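N-acetylglucosamine-6-phosphate deacetylase (Thermotoga maritima, PDB 1O12) probably removes the acetyl group from N-acetylglucosamine 6-phosphate by hydrolysis, working with one divalent metal cation bound per subunit. Local coordinates at residues A[50-55]-A[320-325]; A[159-164]-A[335-340]; A[173-178]-A[202-207]; A[352-357]-A[363-368]. All blocks are in the same frame, centred on the assembly; numbering follows the deposited sequence.

Interaction 1: A[50-55]-A[320-325]; sequences RGVLMP and CSITEL
A buried hydrophobic seam joins strand 52-59 to the first turn of helix 322-336, with Val52 and Met54 of the strand set against Ile322 and Leu325 of the helix. Val52 and Met54 are two apart in an extended chain and face the helix together, whereas Leu53 between them turns to the other face and packs on Leu355. Val52 and Ile322 meet tip to tip, CG1 of Val52 lying 4.1 Å from CG2 of Ile322. Beta-branched side chains present methyls close to the backbone, which suits two elements packed directly on each other.

Met54, present as selenomethionine, has a longer chain that lets it pass Ile322 and go on to Leu325. It runs straight through chi2 (180°) and then bends at chi3 (66°), which carries its end across Ile322 at roughly a right angle. The SE atom of Met54 sits 4.0 Å from CG2 of Ile322, and CE of Met54 lies 4.1 Å from CB of Leu325. The same methyl, CE of Met54, rests 3.7 Å from the backbone O of Ile322, a packing contact without a polar donor. Leu325 stands one helical turn beyond Ile322, and its side chain also packs on Val311 and Phe314 of helix 307-318.

The helix start is fixed by a capping box of Ser321 and Glu324, in which Ser321 OG accepts from Glu324 N at 3.2 Å. Tyr254 holds OE2 of the glutamate. Apolar packing of this kind, between a peripheral beta structure and a helix of the catalytic barrel, is consistent with the two-domain architecture of the NagA family.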
loop_
_atom_site.group_PDB
_atom_site.type_symbol
_atom_site.label_atom_id
_atom_site.label_comp_id
_atom_site.label_asym_id
_atom_site.label_seq_id
_atom_site.Cartn_x
_atom_site.Cartn_y
_atom_site.Cartn_z
ATOM N N ARG A 50 29.841 -9.469 22.204
ATOM C CA ARG A 50 29.477 -10.622 23.033
ATOM C C ARG A 50 28.053 -11.098 22.703
ATOM O O ARG A 50 27.748 -12.292 22.734
ATOM C CB ARG A 50 29.563 -10.197 24.524
ATOM C CG ARG A 50 29.351 -11.305 25.587
ATOM C CD ARG A 50 28.337 -10.931 26.731
ATOM N NE ARG A 50 28.725 -9.789 27.578
ATOM C CZ ARG A 50 28.419 -9.675 28.874
ATOM N NH1 ARG A 50 27.722 -10.637 29.487
ATOM N NH2 ARG A 50 28.807 -8.603 29.564
ATOM N N GLY A 51 27.186 -10.145 22.406
ATOM C CA GLY A 51 25.807 -10.441 22.080
ATOM C C GLY A 51 25.145 -9.128 21.690
ATOM O O GLY A 51 25.829 -8.119 21.422
ATOM N N VAL A 52 23.821 -9.123 21.643
ATOM C CA VAL A 52 23.104 -7.907 21.282
ATOM C C VAL A 52 22.397 -7.376 22.507
ATOM O O VAL A 52 21.900 -8.145 23.319
ATOM C CB VAL A 52 22.045 -8.174 20.161
ATOM C CG1 VAL A 52 21.413 -6.864 19.714
ATOM C CG2 VAL A 52 22.692 -8.885 18.991
ATOM N N LEU A 53 22.374 -6.059 22.649
ATOM C CA LEU A 53 21.689 -5.422 23.776
ATOM C C LEU A 53 20.685 -4.461 23.154
ATOM O O LEU A 53 21.061 -3.600 22.346
ATOM C CB LEU A 53 22.655 -4.628 24.642
ATOM C CG LEU A 53 22.060 -4.197 25.987
ATOM C CD1 LEU A 53 22.024 -5.401 26.902
ATOM C CD2 LEU A 53 22.892 -3.076 26.648
HETATM N N MSE A 54 19.415 -4.618 23.507
HETATM C CA MSE A 54 18.369 -3.757 22.968
HETATM C C MSE A 54 17.473 -3.238 24.094
HETATM O O MSE A 54 17.504 -3.764 25.217
HETATM C CB MSE A 54 17.475 -4.535 21.994
HETATM C CG MSE A 54 18.175 -5.343 20.917
HETATM SE SE MSE A 54 16.853 -6.285 19.764
HETATM C CE MSE A 54 16.046 -4.666 18.958
ATOM N N PRO A 55 16.662 -2.204 23.803
ATOM C CA PRO A 55 15.748 -1.648 24.815
ATOM C C PRO A 55 14.744 -2.756 25.160
ATOM O O PRO A 55 14.415 -3.563 24.300
ATOM C CB PRO A 55 15.077 -0.485 24.079
ATOM C CG PRO A 55 16.137 -0.067 23.101
ATOM C CD PRO A 55 16.646 -1.392 22.577
ATOM N N CYS A 320 15.075 -6.350 7.840
ATOM C CA CYS A 320 15.428 -5.036 8.398
ATOM C C CYS A 320 16.633 -5.134 9.329
ATOM O O CYS A 320 17.097 -6.224 9.663
ATOM C CB CYS A 320 14.256 -4.458 9.187
ATOM S SG CYS A 320 13.986 -5.394 10.720
ATOM N N SER A 321 17.143 -3.994 9.764
ATOM C CA SER A 321 18.302 -3.974 10.655
ATOM C C SER A 321 17.851 -4.107 12.111
ATOM O O SER A 321 16.667 -3.933 12.404
ATOM C CB SER A 321 19.045 -2.663 10.503
ATOM O OG SER A 321 18.252 -1.598 11.005
ATOM N N ILE A 322 18.798 -4.405 13.011
ATOM C CA ILE A 322 18.478 -4.525 14.422
ATOM C C ILE A 322 18.091 -3.165 14.955
ATOM O O ILE A 322 17.381 -3.072 15.920
ATOM C CB ILE A 322 19.627 -5.085 15.232
ATOM C CG1 ILE A 322 20.057 -6.424 14.632
ATOM C CG2 ILE A 322 19.156 -5.344 16.668
ATOM C CD1 ILE A 322 20.903 -7.300 15.581
ATOM N N THR A 323 18.555 -2.106 14.315
ATOM C CA THR A 323 18.150 -0.766 14.722
ATOM C C THR A 323 16.656 -0.545 14.426
ATOM O O THR A 323 15.961 0.107 15.188
ATOM C CB THR A 323 18.920 0.325 13.975
ATOM O OG1 THR A 323 20.265 0.398 14.471
ATOM C CG2 THR A 323 18.231 1.645 14.153
ATOM N N GLU A 324 16.165 -1.077 13.315
ATOM C CA GLU A 324 14.763 -0.916 12.976
ATOM C C GLU A 324 13.859 -1.788 13.835
ATOM O O GLU A 324 12.699 -1.423 14.092
ATOM C CB GLU A 324 14.524 -1.272 11.511
ATOM C CG GLU A 324 15.088 -0.285 10.507
ATOM C CD GLU A 324 15.172 -0.926 9.147
ATOM O OE1 GLU A 324 15.971 -1.873 9.025
ATOM O OE2 GLU A 324 14.437 -0.519 8.215
ATOM N N LEU A 325 14.389 -2.944 14.244
ATOM C CA LEU A 325 13.672 -3.886 15.081
ATOM C C LEU A 325 13.463 -3.281 16.454
ATOM O O LEU A 325 12.513 -3.638 17.141
ATOM C CB LEU A 325 14.447 -5.180 15.250
ATOM C CG LEU A 325 14.195 -6.333 14.286
ATOM C CD1 LEU A 325 15.096 -7.510 14.714
ATOM C CD2 LEU A 325 12.728 -6.726 14.294
#

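Interaction 2: A[159-164]-A[335-340]; sequences AKMLTF and VELGLD
Met161 and Leu337 meet through their ends, where strand 159-164 of the barrel lies beside the turn that finishes helix 322-336. Met161, a selenomethionine, leaves the strand with CG anti to the backbone N (chi1 -174°) and stays extended through chi2, which carries its end toward the end of the helix. Only at chi3 (-77°) does it turn, setting CE of Met161 4.1 Å from CD2 of Leu337. The two side chains cross at about a right angle. A long unbranched chain suits Met161, since it can carry its terminal methyl from the strand to the helix end.

Leu337 does its touching with a single branch: the same CD2 of Leu337 also lies 4.1 Å from the backbone O of Lys160, and the leucine packs on Val183 of the next strand as well. The CB of Lys160 heads toward the helix end, but its chain then swings away. Glu336 adds only a loose approach, its OE1 being 4.4 Å from CE of Met161; the carboxylate is engaged instead in a salt bridge with Arg206. Next along the chain, Gly338 takes a positive phi, which favours glycine, and closes the helix in a Schellman motif.

The side chain of Met161 is about 11 Å from the bound iron and is not among its ligands Glu127, His188 and His209. The chemistry is mainly dispersion, between a methyl pair and from a methyl to a carbonyl oxygen, which implies a contact governed by shape and burial rather than by directional bonds.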
loop_
_atom_site.group_PDB
_atom_site.type_symbol
_atom_site.label_atom_id
_atom_site.label_comp_id
_atom_site.label_asym_id
_atom_site.label_seq_id
_atom_site.Cartn_x
_atom_site.Cartn_y
_atom_site.Cartn_z
ATOM N N ALA A 159 -6.286 2.336 32.964
ATOM C CA ALA A 159 -6.482 2.066 31.544
ATOM C C ALA A 159 -5.377 2.886 30.865
ATOM O O ALA A 159 -5.086 4.010 31.292
ATOM C CB ALA A 159 -7.849 2.553 31.084
ATOM N N LYS A 160 -4.767 2.341 29.821
ATOM C CA LYS A 160 -3.706 3.052 29.138
ATOM C C LYS A 160 -3.952 3.147 27.662
ATOM O O LYS A 160 -3.411 4.018 26.996
ATOM C CB LYS A 160 -2.366 2.367 29.379
ATOM C CG LYS A 160 -1.889 2.500 30.826
ATOM C CD LYS A 160 -1.645 3.948 31.220
ATOM C CE LYS A 160 -1.387 4.109 32.731
ATOM N NZ LYS A 160 -1.263 5.530 33.184
HETATM N N MSE A 161 -4.789 2.254 27.153
HETATM C CA MSE A 161 -5.072 2.215 25.733
HETATM C C MSE A 161 -6.480 1.701 25.511
HETATM O O MSE A 161 -7.011 0.946 26.318
HETATM C CB MSE A 161 -4.063 1.312 25.037
HETATM C CG MSE A 161 -4.188 1.323 23.558
HETATM SE SE MSE A 161 -2.726 0.408 22.672
HETATM C CE MSE A 161 -1.312 1.743 22.831
ATOM N N LEU A 162 -7.081 2.079 24.402
ATOM C CA LEU A 162 -8.439 1.656 24.142
ATOM C C LEU A 162 -8.646 1.476 22.659
ATOM O O LEU A 162 -8.364 2.390 21.892
ATOM C CB LEU A 162 -9.370 2.744 24.663
ATOM C CG LEU A 162 -10.896 2.826 24.579
ATOM C CD1 LEU A 162 -11.414 2.391 23.214
ATOM C CD2 LEU A 162 -11.463 2.031 25.690
ATOM N N THR A 163 -9.137 0.312 22.243
ATOM C CA THR A 163 -9.413 0.095 20.820
ATOM C C THR A 163 -10.913 0.247 20.503
ATOM O O THR A 163 -11.756 -0.492 21.031
ATOM C CB THR A 163 -8.962 -1.294 20.340
ATOM O OG1 THR A 163 -7.545 -1.382 20.424
ATOM C CG2 THR A 163 -9.387 -1.519 18.883
ATOM N N PHE A 164 -11.228 1.192 19.616
ATOM C CA PHE A 164 -12.610 1.477 19.214
ATOM C C PHE A 164 -12.833 1.552 17.687
ATOM O O PHE A 164 -11.880 1.694 16.886
ATOM C CB PHE A 164 -13.043 2.805 19.816
ATOM C CG PHE A 164 -12.499 3.994 19.078
ATOM C CD1 PHE A 164 -13.332 4.762 18.266
ATOM C CD2 PHE A 164 -11.137 4.307 19.143
ATOM C CE1 PHE A 164 -12.821 5.814 17.533
ATOM C CE2 PHE A 164 -10.606 5.371 18.403
ATOM C CZ PHE A 164 -11.448 6.125 17.598
ATOM N N VAL A 335 6.862 5.782 22.365
ATOM C CA VAL A 335 6.509 7.113 21.898
ATOM C C VAL A 335 5.010 7.293 21.978
ATOM O O VAL A 335 4.529 8.355 22.347
ATOM C CB VAL A 335 6.989 7.372 20.428
ATOM C CG1 VAL A 335 6.322 8.642 19.868
ATOM C CG2 VAL A 335 8.514 7.530 20.391
ATOM N N GLU A 336 4.257 6.253 21.665
ATOM C CA GLU A 336 2.810 6.399 21.707
ATOM C C GLU A 336 2.295 6.598 23.116
ATOM O O GLU A 336 1.426 7.429 23.371
ATOM C CB GLU A 336 2.118 5.178 21.103
ATOM C CG GLU A 336 2.455 4.940 19.677
ATOM C CD GLU A 336 1.523 3.944 19.025
ATOM O OE1 GLU A 336 1.358 2.797 19.537
ATOM O OE2 GLU A 336 0.949 4.327 17.980
ATOM N N LEU A 337 2.847 5.809 24.024
ATOM C CA LEU A 337 2.448 5.808 25.410
ATOM C C LEU A 337 3.060 6.895 26.277
ATOM O O LEU A 337 2.837 6.915 27.488
ATOM C CB LEU A 337 2.785 4.441 25.983
ATOM C CG LEU A 337 1.902 3.358 25.399
ATOM C CD1 LEU A 337 2.532 1.983 25.623
ATOM C CD2 LEU A 337 0.509 3.473 26.021
ATOM N N GLY A 338 3.835 7.787 25.668
ATOM C CA GLY A 338 4.462 8.849 26.423
ATOM C C GLY A 338 5.524 8.339 27.395
ATOM O O GLY A 338 5.690 8.913 28.478
ATOM N N LEU A 339 6.239 7.268 27.041
ATOM C CA LEU A 339 7.288 6.735 27.921
ATOM C C LEU A 339 8.652 7.295 27.458
ATOM O O LEU A 339 9.493 6.593 26.890
ATOM C CB LEU A 339 7.261 5.206 27.877
ATOM C CG LEU A 339 5.896 4.598 28.265
ATOM C CD1 LEU A 339 6.012 3.105 28.323
ATOM C CD2 LEU A 339 5.423 5.134 29.633
ATOM N N ASP A 340 8.839 8.585 27.722
ATOM C CA ASP A 340 10.028 9.316 27.335
ATOM C C ASP A 340 11.383 8.817 27.812
ATOM O O ASP A 340 12.410 9.192 27.246
ATOM C CB ASP A 340 9.845 10.777 27.724
ATOM C CG ASP A 340 8.515 11.347 27.213
ATOM O OD1 ASP A 340 8.037 10.904 26.124
ATOM O OD2 ASP A 340 7.949 12.242 27.896
#

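Interaction 3: A[173-178]-A[202-207]; sequences LLLRLV and EGVKRI
Leu175 and Glu202 bring the two backbones nearest, their CA atoms 7.9 Å apart, where the helically coiled segment 173-178 passes the Schellman motif that ends helix 193-200. In that motif Gly203 is the C-prime residue, with positive phi: its N bonds back to Tyr200 O, and Val204 N to Phe199 O. At these angles a CB would press on the preceding carbonyl oxygen, which explains the glycine. Segment 173-178 has helical backbone angles, with bonds that reach three residues back: Arg176 N to Leu173 O and Leu177 N to Leu174 O.

Across the contact, the fork of Leu175 divides its work. Branch CD1 of Leu175 lies 4.0 Å from CG of Glu202, while the carboxylate takes no part. Glu202 bends at its CB-CG bond (chi2 -58°), and leucine meets both of these carbons, so a charged residue at the surface can still offer hydrocarbon. Val204, by contrast, is buried, as befits an aliphatic side chain that packs with Leu175 on both Phe199 and Leu184, the latter from a strand of the barrel. Leu175 crosses Glu202 and Val204 at about a right angle. Its second branch, CD2 of Leu175, comes 4.0 Å from CG2 of Val204 and 4.1 Å from CB of Glu202.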
loop_
_atom_site.group_PDB
_atom_site.type_symbol
_atom_site.label_atom_id
_atom_site.label_comp_id
_atom_site.label_asym_id
_atom_site.label_seq_id
_atom_site.Cartn_x
_atom_site.Cartn_y
_atom_site.Cartn_z
ATOM N N LEU A 173 -17.342 10.554 22.144
ATOM C CA LEU A 173 -17.110 10.712 23.574
ATOM C C LEU A 173 -15.738 10.158 23.975
ATOM O O LEU A 173 -15.076 10.694 24.863
ATOM C CB LEU A 173 -18.195 9.982 24.387
ATOM C CG LEU A 173 -19.688 10.327 24.192
ATOM C CD1 LEU A 173 -20.525 9.637 25.292
ATOM C CD2 LEU A 173 -19.888 11.832 24.246
ATOM N N LEU A 174 -15.312 9.090 23.312
ATOM C CA LEU A 174 -14.037 8.464 23.634
ATOM C C LEU A 174 -12.885 9.457 23.558
ATOM O O LEU A 174 -11.883 9.294 24.234
ATOM C CB LEU A 174 -13.779 7.263 22.712
ATOM C CG LEU A 174 -14.869 6.195 22.699
ATOM C CD1 LEU A 174 -14.485 5.128 21.689
ATOM C CD2 LEU A 174 -15.089 5.589 24.100
ATOM N N LEU A 175 -13.032 10.499 22.749
ATOM C CA LEU A 175 -11.971 11.487 22.651
ATOM C C LEU A 175 -11.699 12.148 23.985
ATOM O O LEU A 175 -10.639 12.743 24.196
ATOM C CB LEU A 175 -12.330 12.555 21.645
ATOM C CG LEU A 175 -12.397 11.996 20.244
ATOM C CD1 LEU A 175 -13.058 13.010 19.332
ATOM C CD2 LEU A 175 -10.988 11.663 19.797
ATOM N N ARG A 176 -12.645 12.065 24.899
ATOM C CA ARG A 176 -12.390 12.701 26.159
ATOM C C ARG A 176 -11.424 11.927 27.010
ATOM O O ARG A 176 -10.970 12.431 28.032
ATOM C CB ARG A 176 -13.694 12.935 26.886
ATOM C CG ARG A 176 -14.446 14.085 26.257
ATOM C CD ARG A 176 -15.858 14.100 26.709
ATOM N NE ARG A 176 -15.906 14.114 28.166
ATOM C CZ ARG A 176 -16.993 13.801 28.846
ATOM N NH1 ARG A 176 -18.096 13.462 28.187
ATOM N NH2 ARG A 176 -16.971 13.809 30.170
ATOM N N LEU A 177 -11.076 10.718 26.567
ATOM C CA LEU A 177 -10.172 9.854 27.321
ATOM C C LEU A 177 -8.712 10.181 27.159
ATOM O O LEU A 177 -7.926 9.935 28.070
ATOM C CB LEU A 177 -10.370 8.392 26.939
ATOM C CG LEU A 177 -11.773 7.851 27.229
ATOM C CD1 LEU A 177 -11.843 6.368 26.822
ATOM C CD2 LEU A 177 -12.081 8.028 28.700
ATOM N N VAL A 178 -8.343 10.742 26.014
ATOM C CA VAL A 178 -6.946 11.048 25.779
ATOM C C VAL A 178 -6.330 11.923 26.862
ATOM O O VAL A 178 -5.155 11.751 27.207
ATOM C CB VAL A 178 -6.749 11.691 24.400
ATOM C CG1 VAL A 178 -5.268 12.050 24.172
ATOM C CG2 VAL A 178 -7.215 10.709 23.327
ATOM N N GLU A 202 -8.326 14.750 15.192
ATOM C CA GLU A 202 -8.364 15.037 16.626
ATOM C C GLU A 202 -7.213 14.393 17.384
ATOM O O GLU A 202 -7.174 14.436 18.611
ATOM C CB GLU A 202 -9.672 14.557 17.241
ATOM C CG GLU A 202 -10.944 15.230 16.727
ATOM C CD GLU A 202 -10.974 16.760 16.908
ATOM O OE1 GLU A 202 -10.460 17.289 17.926
ATOM O OE2 GLU A 202 -11.550 17.439 16.023
ATOM N N GLY A 203 -6.288 13.775 16.653
ATOM C CA GLY A 203 -5.151 13.151 17.302
ATOM C C GLY A 203 -5.128 11.640 17.390
ATOM O O GLY A 203 -4.181 11.092 17.935
ATOM N N VAL A 204 -6.140 10.934 16.896
ATOM C CA VAL A 204 -6.061 9.474 16.976
ATOM C C VAL A 204 -5.083 9.048 15.893
ATOM O O VAL A 204 -5.340 9.275 14.702
ATOM C CB VAL A 204 -7.439 8.777 16.723
ATOM C CG1 VAL A 204 -7.270 7.269 16.802
ATOM C CG2 VAL A 204 -8.503 9.272 17.761
ATOM N N LYS A 205 -3.964 8.440 16.275
ATOM C CA LYS A 205 -3.007 8.058 15.251
ATOM C C LYS A 205 -2.494 6.619 15.319
ATOM O O LYS A 205 -1.329 6.343 15.038
ATOM C CB LYS A 205 -1.849 9.058 15.252
ATOM C CG LYS A 205 -2.289 10.478 14.957
ATOM C CD LYS A 205 -1.144 11.450 15.153
ATOM C CE LYS A 205 -1.505 12.869 14.712
ATOM N NZ LYS A 205 -0.315 13.771 14.872
ATOM N N ARG A 206 -3.389 5.691 15.623
ATOM C CA ARG A 206 -2.988 4.308 15.732
ATOM C C ARG A 206 -4.082 3.323 15.250
ATOM O O ARG A 206 -5.278 3.575 15.409
ATOM C CB ARG A 206 -2.619 4.075 17.206
ATOM C CG ARG A 206 -1.957 2.776 17.572
ATOM C CD ARG A 206 -1.833 2.728 19.069
ATOM N NE ARG A 206 -1.028 1.619 19.528
ATOM C CZ ARG A 206 -1.403 0.340 19.530
ATOM N NH1 ARG A 206 -2.607 0.003 19.090
ATOM N NH2 ARG A 206 -0.551 -0.598 19.986
ATOM N N ILE A 207 -3.667 2.212 14.645
ATOM C CA ILE A 207 -4.601 1.176 14.194
ATOM C C ILE A 207 -4.278 -0.199 14.855
ATOM O O ILE A 207 -3.118 -0.647 14.843
ATOM C CB ILE A 207 -4.580 1.076 12.679
ATOM C CG1 ILE A 207 -5.151 2.372 12.097
ATOM C CG2 ILE A 207 -5.392 -0.152 12.220
ATOM C CD1 ILE A 207 -5.217 2.401 10.605
#

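Interaction 4: A[352-357]-A[363-368]; sequences DLVLLD and VMTIKE
Leu353, Val354 and Leu355 pair with Ile366, Thr365 and Met364 in an antiparallel hairpin; the N-to-C directions of the short segments 353-356 and 363-367 differ by 172°.

Backbone hydrogen bonds form the first group. Leu353 and Ile366 exchange two, N to O in each direction, both 2.8 Å. Leu355 N donates to Met364 O at 2.7 Å, lying in the carbonyl plane. The carbonyl O of Leu355 accepts twice: straight from Val363 N (2.9 Å, 170°) and, less directly, from Met364 N (3.3 Å, 135°). Two residues thus face one, a classic beta bulge. Val354 and Thr365 form the non-hydrogen-bonded pair between the Leu353-Ile366 and Leu355-Met364 pairs.

Polar side chains close the far end. The carboxylate of buried Asp352 is held by both oxygens. OD1 of Asp352 receives Glu368 N at 2.8 Å, almost in line with its C-O bond; OD2 of Asp352 makes a salt bridge with Lys367 NZ at 2.9 Å, the nitrogen standing above the carboxylate plane. Lys367 lies alongside the aspartate, and its bend at chi2 helps bring the ammonium group back to it. The charge of Glu368, near that of Asp352, is answered by Arg350.

Apolar contacts belong mainly to the face carrying Leu353, Leu355, Met364 and Ile366. There CB of Leu355 is 4.0 Å from CB of Met364, a selenomethionine. On the other face Val354 packs against Met54 and Phe57, while Thr365 turns its hydroxyl to Tyr83 O.

Flanked by strands 52-59 and 370-374, this is a bulged beta hairpin, consistent with the small beta domain that accompanies the barrel in NagA enzymes.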
loop_
_atom_site.group_PDB
_atom_site.type_symbol
_atom_site.label_atom_id
_atom_site.label_comp_id
_atom_site.label_asym_id
_atom_site.label_seq_id
_atom_site.Cartn_x
_atom_site.Cartn_y
_atom_site.Cartn_z
ATOM N N ASP A 352 15.733 -0.459 31.153
ATOM C CA ASP A 352 14.902 -1.630 30.843
ATOM C C ASP A 352 15.605 -2.150 29.584
ATOM O O ASP A 352 15.578 -1.514 28.517
ATOM C CB ASP A 352 13.440 -1.242 30.557
ATOM C CG ASP A 352 12.666 -0.833 31.833
ATOM O OD1 ASP A 352 13.189 -1.051 32.952
ATOM O OD2 ASP A 352 11.529 -0.303 31.714
ATOM N N LEU A 353 16.271 -3.294 29.717
ATOM C CA LEU A 353 17.043 -3.830 28.606
ATOM C C LEU A 353 16.902 -5.319 28.396
ATOM O O LEU A 353 16.495 -6.044 29.297
ATOM C CB LEU A 353 18.515 -3.533 28.843
ATOM C CG LEU A 353 18.926 -2.111 29.188
ATOM C CD1 LEU A 353 20.217 -2.138 29.996
ATOM C CD2 LEU A 353 19.080 -1.314 27.902
ATOM N N VAL A 354 17.234 -5.770 27.187
ATOM C CA VAL A 354 17.213 -7.185 26.898
ATOM C C VAL A 354 18.501 -7.545 26.165
ATOM O O VAL A 354 18.901 -6.880 25.202
ATOM C CB VAL A 354 15.981 -7.596 26.048
ATOM C CG1 VAL A 354 15.922 -6.795 24.749
ATOM C CG2 VAL A 354 16.019 -9.109 25.776
ATOM N N LEU A 355 19.170 -8.584 26.645
ATOM C CA LEU A 355 20.397 -9.057 26.005
ATOM C C LEU A 355 20.035 -10.311 25.202
ATOM O O LEU A 355 19.310 -11.171 25.700
ATOM C CB LEU A 355 21.451 -9.405 27.048
ATOM C CG LEU A 355 22.829 -9.705 26.447
ATOM C CD1 LEU A 355 23.492 -8.383 25.977
ATOM C CD2 LEU A 355 23.695 -10.409 27.496
ATOM N N LEU A 356 20.539 -10.416 23.971
ATOM C CA LEU A 356 20.235 -11.555 23.109
ATOM C C LEU A 356 21.464 -12.157 22.436
ATOM O O LEU A 356 22.509 -11.513 22.380
ATOM C CB LEU A 356 19.269 -11.103 22.026
ATOM C CG LEU A 356 18.124 -10.209 22.522
ATOM C CD1 LEU A 356 18.534 -8.743 22.508
ATOM C CD2 LEU A 356 16.906 -10.454 21.653
ATOM N N ASP A 357 21.354 -13.391 21.931
ATOM C CA ASP A 357 22.480 -13.972 21.194
ATOM C C ASP A 357 22.290 -13.421 19.773
ATOM O O ASP A 357 21.270 -12.768 19.506
ATOM C CB ASP A 357 22.469 -15.507 21.211
ATOM C CG ASP A 357 21.281 -16.101 20.503
ATOM O OD1 ASP A 357 20.781 -15.499 19.540
ATOM O OD2 ASP A 357 20.843 -17.201 20.893
ATOM N N VAL A 363 18.615 -13.919 26.273
ATOM C CA VAL A 363 19.486 -14.552 27.229
ATOM C C VAL A 363 19.480 -13.795 28.561
ATOM O O VAL A 363 19.965 -14.284 29.561
ATOM C CB VAL A 363 20.944 -14.729 26.642
ATOM C CG1 VAL A 363 21.048 -14.080 25.295
ATOM C CG2 VAL A 363 21.994 -14.150 27.569
HETATM N N MSE A 364 18.899 -12.613 28.594
HETATM C CA MSE A 364 18.869 -11.867 29.839
HETATM C C MSE A 364 17.994 -10.632 29.732
HETATM O O MSE A 364 18.048 -9.897 28.743
HETATM C CB MSE A 364 20.287 -11.457 30.247
HETATM C CG MSE A 364 20.334 -10.688 31.570
HETATM SE SE MSE A 364 22.147 -10.444 32.362
HETATM C CE MSE A 364 22.417 -8.522 32.168
ATOM N N THR A 365 17.188 -10.409 30.758
ATOM C CA THR A 365 16.297 -9.263 30.771
ATOM C C THR A 365 16.562 -8.456 32.024
ATOM O O THR A 365 16.795 -9.004 33.094
ATOM C CB THR A 365 14.807 -9.724 30.721
ATOM O OG1 THR A 365 14.609 -10.544 29.562
ATOM C CG2 THR A 365 13.858 -8.540 30.652
ATOM N N ILE A 366 16.539 -7.145 31.876
ATOM C CA ILE A 366 16.774 -6.228 32.968
ATOM C C ILE A 366 15.627 -5.248 33.018
ATOM O O ILE A 366 15.274 -4.675 32.001
ATOM C CB ILE A 366 18.085 -5.480 32.736
ATOM C CG1 ILE A 366 19.228 -6.518 32.691
ATOM C CG2 ILE A 366 18.284 -4.379 33.803
ATOM C CD1 ILE A 366 20.520 -6.019 32.111
ATOM N N LYS A 367 15.043 -5.069 34.201
ATOM C CA LYS A 367 13.914 -4.151 34.435
ATOM C C LYS A 367 14.431 -3.236 35.542
ATOM O O LYS A 367 14.789 -3.723 36.608
ATOM C CB LYS A 367 12.711 -4.943 34.971
ATOM C CG LYS A 367 11.348 -4.507 34.518
ATOM C CD LYS A 367 11.071 -3.059 34.782
ATOM C CE LYS A 367 9.701 -2.690 34.249
ATOM N NZ LYS A 367 9.623 -1.327 33.645
ATOM N N GLU A 368 14.487 -1.929 35.318
ATOM C CA GLU A 368 15.003 -1.063 36.370
ATOM C C GLU A 368 16.331 -1.599 36.933
ATOM O O GLU A 368 16.375 -2.040 38.082
ATOM C CB GLU A 368 13.999 -0.971 37.526
ATOM C CG GLU A 368 12.951 0.091 37.356
ATOM C CD GLU A 368 13.553 1.490 37.297
ATOM O OE1 GLU A 368 14.062 1.963 38.336
ATOM O OE2 GLU A 368 13.522 2.116 36.211
#

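How the interactions relate
Interactions 1 and 4 are buried and share a neighbourhood: strand 52-59 pairs antiparallel with strand 353-356, Val52 O meeting Leu356 N and Met54 O meeting Val354 N, while Met54 packs on both the helix of interaction 1 and the hairpin of interaction 4. Interaction 2 uses the other end of helix 322-336 and is partly buried, as is interaction 3; a salt bridge from Glu336 to Arg206 and packing of Phe164 on Leu174 tie the two. Sheet pairing gives interaction 4 its backbone bonds, with a side-chain salt bridge added at the hairpin's open end. The other three join separate elements by apolar packing, through selenomethionine in interactions 1 and 2.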